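Succinoglycan biosynthesis protein (Bacillus cereus ATCC 14579, PDB 2QGM) is of uncertain function but belongs to the erythromycin esterase family, may act as a hydrolase and is possibly linked to succinoglycan biosynthesis. Local coordinates at residues 87-98 and 140-151. Residues are numbered along the deposited sequence; the frame is centred on the assembly and turned at random.
Sequences SEIFTMKFRLVK and YPTDEIIAMIEW
F94 and M148 mesh where two nearly parallel helix segments, 87-98 and 143-151, pack side by side on the mixed sheet of this erythromycin esterase-like fold. The axes of these segments approach to 8.7 Å at 14°, and F109 on strand 108-111 and W304 on strand 301-304 lie against the sheet side of the pair. The F94 ring is the main bump. With its CG anti to the backbone N, it reaches across to the neighbouring helix, where M148 CA sits 3.5 Å from the ring centroid and only 8° off its normal, a CH-pi contact. A147 CB and W151 CB complete the hollow, the latter 3.5 Å from F94 CZ. The selenium of M148, a selenomethionine, passes obliquely by the same ring, a Met-aromatic contact, and meets V97 CG2. One turn further toward the C-terminal ends, K98 CG lies over a face of the W151 six-membered ring, offset toward its rim, a CH-pi contact, and the extended chain carries K98 CE to 3.4 Å from W151 NE1. Toward the N-terminal ends, F90 offers a ring face to I145 CD1, which stands 3.9 Å from its centroid, while Y140 crosses F90 at about a right angle. A water joins T91 OG1 to E144 O beside the F94 edge. E144, bent at chi2, folds its carboxylate toward S87; E144 OE2, which also hydrogen-bonds H443 ND1, accepts from S87 OG at 2.6 Å, met on its anti side, 21° out of the carboxylate plane.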
loop_
_atom_site.group_PDB
_atom_site.type_symbol
_atom_site.label_atom_id
_atom_site.label_comp_id
_atom_site.label_asym_id
_atom_site.label_seq_id
_atom_site.Cartn_x
_atom_site.Cartn_y
_atom_site.Cartn_z
ATOM N N SER A 87 15.439 -4.691 -0.549
ATOM C CA SER A 87 15.533 -4.776 -2.007
ATOM C C SER A 87 14.711 -5.895 -2.635
ATOM O O SER A 87 13.863 -5.642 -3.495
ATOM C CB SER A 87 16.992 -4.924 -2.454
ATOM O OG SER A 87 17.080 -5.022 -3.864
ATOM N N GLU A 88 14.966 -7.130 -2.215
ATOM C CA GLU A 88 14.262 -8.286 -2.765
ATOM C C GLU A 88 12.761 -8.260 -2.554
ATOM O O GLU A 88 12.022 -8.842 -3.346
ATOM C CB GLU A 88 14.834 -9.581 -2.186
ATOM C CG GLU A 88 16.323 -9.764 -2.427
ATOM C CD GLU A 88 17.182 -9.047 -1.400
ATOM O OE1 GLU A 88 16.628 -8.285 -0.576
ATOM O OE2 GLU A 88 18.417 -9.250 -1.415
ATOM N N ILE A 89 12.303 -7.614 -1.484
ATOM C CA ILE A 89 10.864 -7.534 -1.268
ATOM C C ILE A 89 10.245 -6.602 -2.321
ATOM O O ILE A 89 9.251 -6.955 -2.944
ATOM C CB ILE A 89 10.531 -7.060 0.158
ATOM C CG1 ILE A 89 10.993 -8.129 1.152
ATOM C CG2 ILE A 89 9.028 -6.818 0.301
ATOM C CD1 ILE A 89 10.626 -7.859 2.600
ATOM N N PHE A 90 10.840 -5.428 -2.534
ATOM C CA PHE A 90 10.319 -4.511 -3.544
ATOM C C PHE A 90 10.338 -5.164 -4.934
ATOM O O PHE A 90 9.362 -5.076 -5.686
ATOM C CB PHE A 90 11.133 -3.209 -3.616
ATOM C CG PHE A 90 10.945 -2.294 -2.432
ATOM C CD1 PHE A 90 9.718 -2.213 -1.780
ATOM C CD2 PHE A 90 11.986 -1.477 -1.998
ATOM C CE1 PHE A 90 9.532 -1.332 -0.717
ATOM C CE2 PHE A 90 11.811 -0.593 -0.936
ATOM C CZ PHE A 90 10.578 -0.521 -0.294
ATOM N N THR A 91 11.446 -5.811 -5.284
ATOM C CA THR A 91 11.561 -6.445 -6.591
ATOM C C THR A 91 10.596 -7.619 -6.742
ATOM O O THR A 91 10.003 -7.796 -7.804
ATOM C CB THR A 91 13.006 -6.914 -6.851
ATOM O OG1 THR A 91 13.869 -5.772 -6.880
ATOM C CG2 THR A 91 13.102 -7.640 -8.189
HETATM N N MSE A 92 10.430 -8.414 -5.689
HETATM C CA MSE A 92 9.507 -9.543 -5.763
HETATM C C MSE A 92 8.076 -9.026 -5.900
HETATM O O MSE A 92 7.249 -9.642 -6.565
HETATM C CB MSE A 92 9.633 -10.435 -4.525
HETATM C CG MSE A 92 8.639 -11.609 -4.454
HETATM SE SE MSE A 92 8.938 -12.936 -5.845
HETATM C CE MSE A 92 7.416 -12.626 -6.965
ATOM N N LYS A 93 7.774 -7.896 -5.270
ATOM C CA LYS A 93 6.445 -7.323 -5.380
ATOM C C LYS A 93 6.203 -6.844 -6.807
ATOM O O LYS A 93 5.096 -6.925 -7.312
ATOM C CB LYS A 93 6.260 -6.176 -4.384
ATOM C CG LYS A 93 6.062 -6.666 -2.963
ATOM C CD LYS A 93 5.866 -5.544 -1.961
ATOM C CE LYS A 93 4.561 -4.819 -2.186
ATOM N NZ LYS A 93 4.384 -3.771 -1.148
ATOM N N PHE A 94 7.250 -6.340 -7.445
ATOM C CA PHE A 94 7.170 -5.898 -8.830
ATOM C C PHE A 94 6.862 -7.140 -9.686
ATOM O O PHE A 94 6.008 -7.094 -10.571
ATOM C CB PHE A 94 8.514 -5.244 -9.194
ATOM C CG PHE A 94 8.706 -4.921 -10.656
ATOM C CD1 PHE A 94 7.645 -4.907 -11.564
ATOM C CD2 PHE A 94 9.988 -4.609 -11.118
ATOM C CE1 PHE A 94 7.867 -4.590 -12.912
ATOM C CE2 PHE A 94 10.216 -4.292 -12.455
ATOM C CZ PHE A 94 9.155 -4.279 -13.362
ATOM N N ARG A 95 7.537 -8.256 -9.409
ATOM C CA ARG A 95 7.274 -9.474 -10.171
ATOM C C ARG A 95 5.808 -9.873 -9.987
ATOM O O ARG A 95 5.120 -10.198 -10.952
ATOM C CB ARG A 95 8.208 -10.607 -9.717
ATOM C CG ARG A 95 7.987 -11.941 -10.408
ATOM C CD ARG A 95 9.108 -12.919 -10.057
ATOM N NE ARG A 95 8.796 -14.295 -10.439
ATOM C CZ ARG A 95 8.782 -14.747 -11.689
ATOM N NH1 ARG A 95 9.071 -13.938 -12.701
ATOM N NH2 ARG A 95 8.462 -16.014 -11.929
ATOM N N LEU A 96 5.329 -9.825 -8.745
ATOM C CA LEU A 96 3.942 -10.165 -8.440
ATOM C C LEU A 96 2.966 -9.244 -9.179
ATOM O O LEU A 96 1.988 -9.707 -9.748
ATOM C CB LEU A 96 3.692 -10.072 -6.931
ATOM C CG LEU A 96 3.509 -11.348 -6.103
ATOM C CD1 LEU A 96 4.173 -12.544 -6.772
ATOM C CD2 LEU A 96 4.059 -11.108 -4.697
ATOM N N VAL A 97 3.236 -7.944 -9.159
ATOM C CA VAL A 97 2.392 -6.969 -9.843
ATOM C C VAL A 97 2.343 -7.302 -11.330
ATOM O O VAL A 97 1.272 -7.371 -11.938
ATOM C CB VAL A 97 2.939 -5.518 -9.648
ATOM C CG1 VAL A 97 2.198 -4.543 -10.568
ATOM C CG2 VAL A 97 2.787 -5.093 -8.185
ATOM N N LYS A 98 3.507 -7.544 -11.918
ATOM C CA LYS A 98 3.560 -7.867 -13.338
ATOM C C LYS A 98 2.720 -9.105 -13.660
ATOM O O LYS A 98 2.022 -9.147 -14.678
ATOM C CB LYS A 98 5.012 -8.075 -13.770
ATOM C CG LYS A 98 5.202 -8.042 -15.274
ATOM C CD LYS A 98 6.673 -8.127 -15.642
ATOM C CE LYS A 98 6.864 -8.057 -17.139
ATOM N NZ LYS A 98 8.284 -8.292 -17.500
ATOM N N TYR A 140 11.080 5.464 -0.877
ATOM C CA TYR A 140 10.466 4.873 -2.062
ATOM C C TYR A 140 11.132 5.157 -3.414
ATOM O O TYR A 140 10.936 4.394 -4.359
ATOM C CB TYR A 140 8.978 5.223 -2.131
ATOM C CG TYR A 140 8.090 4.135 -1.559
ATOM C CD1 TYR A 140 8.564 3.256 -0.582
ATOM C CD2 TYR A 140 6.780 3.980 -1.996
ATOM C CE1 TYR A 140 7.753 2.253 -0.058
ATOM C CE2 TYR A 140 5.956 2.980 -1.475
ATOM C CZ TYR A 140 6.454 2.118 -0.507
ATOM O OH TYR A 140 5.654 1.130 0.016
ATOM N N PRO A 141 11.926 6.243 -3.536
ATOM C CA PRO A 141 12.563 6.499 -4.838
ATOM C C PRO A 141 13.776 5.576 -5.011
ATOM O O PRO A 141 14.911 6.043 -5.117
ATOM C CB PRO A 141 12.986 7.971 -4.749
ATOM C CG PRO A 141 12.292 8.508 -3.550
ATOM C CD PRO A 141 12.216 7.345 -2.606
ATOM N N THR A 142 13.527 4.270 -5.027
ATOM C CA THR A 142 14.591 3.278 -5.160
ATOM C C THR A 142 14.671 2.743 -6.578
ATOM O O THR A 142 13.730 2.881 -7.352
ATOM C CB THR A 142 14.356 2.083 -4.219
ATOM O OG1 THR A 142 13.189 1.367 -4.644
ATOM C CG2 THR A 142 14.157 2.562 -2.787
ATOM N N ASP A 143 15.800 2.129 -6.919
ATOM C CA ASP A 143 15.961 1.560 -8.253
ATOM C C ASP A 143 14.916 0.474 -8.465
ATOM O O ASP A 143 14.355 0.351 -9.554
ATOM C CB ASP A 143 17.352 0.948 -8.432
ATOM C CG ASP A 143 18.459 1.985 -8.404
ATOM O OD1 ASP A 143 18.221 3.135 -8.838
ATOM O OD2 ASP A 143 19.577 1.639 -7.969
ATOM N N GLU A 144 14.657 -0.301 -7.411
ATOM C CA GLU A 144 13.695 -1.398 -7.466
ATOM C C GLU A 144 12.287 -0.934 -7.836
ATOM O O GLU A 144 11.665 -1.491 -8.740
ATOM C CB GLU A 144 13.657 -2.143 -6.120
ATOM C CG GLU A 144 14.974 -2.833 -5.723
ATOM C CD GLU A 144 15.917 -1.946 -4.911
ATOM O OE1 GLU A 144 15.641 -0.739 -4.773
ATOM O OE2 GLU A 144 16.938 -2.458 -4.405
ATOM N N ILE A 145 11.788 0.084 -7.139
ATOM C CA ILE A 145 10.447 0.586 -7.405
ATOM C C ILE A 145 10.364 1.367 -8.712
ATOM O O ILE A 145 9.415 1.211 -9.472
ATOM C CB ILE A 145 9.931 1.463 -6.220
ATOM C CG1 ILE A 145 9.830 0.600 -4.965
ATOM C CG2 ILE A 145 8.567 2.070 -6.550
ATOM C CD1 ILE A 145 9.409 1.330 -3.701
ATOM N N ILE A 146 11.364 2.196 -8.987
ATOM C CA ILE A 146 11.354 2.966 -10.218
ATOM C C ILE A 146 11.357 2.042 -11.427
ATOM O O ILE A 146 10.760 2.355 -12.446
ATOM C CB ILE A 146 12.545 3.926 -10.263
ATOM C CG1 ILE A 146 12.368 4.967 -9.157
ATOM C CG2 ILE A 146 12.633 4.587 -11.632
ATOM C CD1 ILE A 146 13.551 5.862 -8.950
ATOM N N ALA A 147 12.003 0.888 -11.294
ATOM C CA ALA A 147 12.039 -0.078 -12.387
ATOM C C ALA A 147 10.620 -0.556 -12.676
ATOM O O ALA A 147 10.262 -0.778 -13.829
ATOM C CB ALA A 147 12.925 -1.263 -12.024
HETATM N N MSE A 148 9.809 -0.701 -11.630
HETATM C CA MSE A 148 8.426 -1.142 -11.805
HETATM C C MSE A 148 7.608 -0.048 -12.475
HETATM O O MSE A 148 6.834 -0.325 -13.383
HETATM C CB MSE A 148 7.797 -1.512 -10.459
HETATM C CG MSE A 148 6.300 -1.819 -10.509
HETATM SE SE MSE A 148 5.629 -2.220 -8.756
HETATM C CE MSE A 148 5.827 -0.487 -7.931
ATOM N N ILE A 149 7.795 1.194 -12.039
ATOM C CA ILE A 149 7.060 2.300 -12.619
ATOM C C ILE A 149 7.364 2.407 -14.114
ATOM O O ILE A 149 6.479 2.698 -14.916
ATOM C CB ILE A 149 7.407 3.614 -11.895
ATOM C CG1 ILE A 149 6.986 3.500 -10.431
ATOM C CG2 ILE A 149 6.734 4.797 -12.587
ATOM C CD1 ILE A 149 7.356 4.681 -9.566
ATOM N N GLU A 150 8.610 2.151 -14.491
ATOM C CA GLU A 150 8.977 2.207 -15.898
ATOM C C GLU A 150 8.275 1.095 -16.676
ATOM O O GLU A 150 7.805 1.314 -17.790
ATOM C CB GLU A 150 10.491 2.106 -16.055
ATOM C CG GLU A 150 11.204 3.312 -15.469
ATOM C CD GLU A 150 12.703 3.184 -15.544
ATOM O OE1 GLU A 150 13.215 2.106 -15.175
ATOM O OE2 GLU A 150 13.367 4.155 -15.962
ATOM N N TRP A 151 8.193 -0.092 -16.084
ATOM C CA TRP A 151 7.501 -1.193 -16.742
ATOM C C TRP A 151 6.036 -0.827 -16.971
ATOM O O TRP A 151 5.456 -1.119 -18.018
ATOM C CB TRP A 151 7.560 -2.469 -15.902
ATOM C CG TRP A 151 6.609 -3.497 -16.417
ATOM C CD1 TRP A 151 6.738 -4.227 -17.557
ATOM C CD2 TRP A 151 5.309 -3.803 -15.887
ATOM N NE1 TRP A 151 5.600 -4.963 -17.781
ATOM C CE2 TRP A 151 4.707 -4.721 -16.771
ATOM C CE3 TRP A 151 4.597 -3.386 -14.755
ATOM C CZ2 TRP A 151 3.420 -5.229 -16.561
ATOM C CZ3 TRP A 151 3.315 -3.894 -14.547
ATOM C CH2 TRP A 151 2.745 -4.804 -15.449
HETATM O O HOH W 1 12.707 -4.119 -9.177
#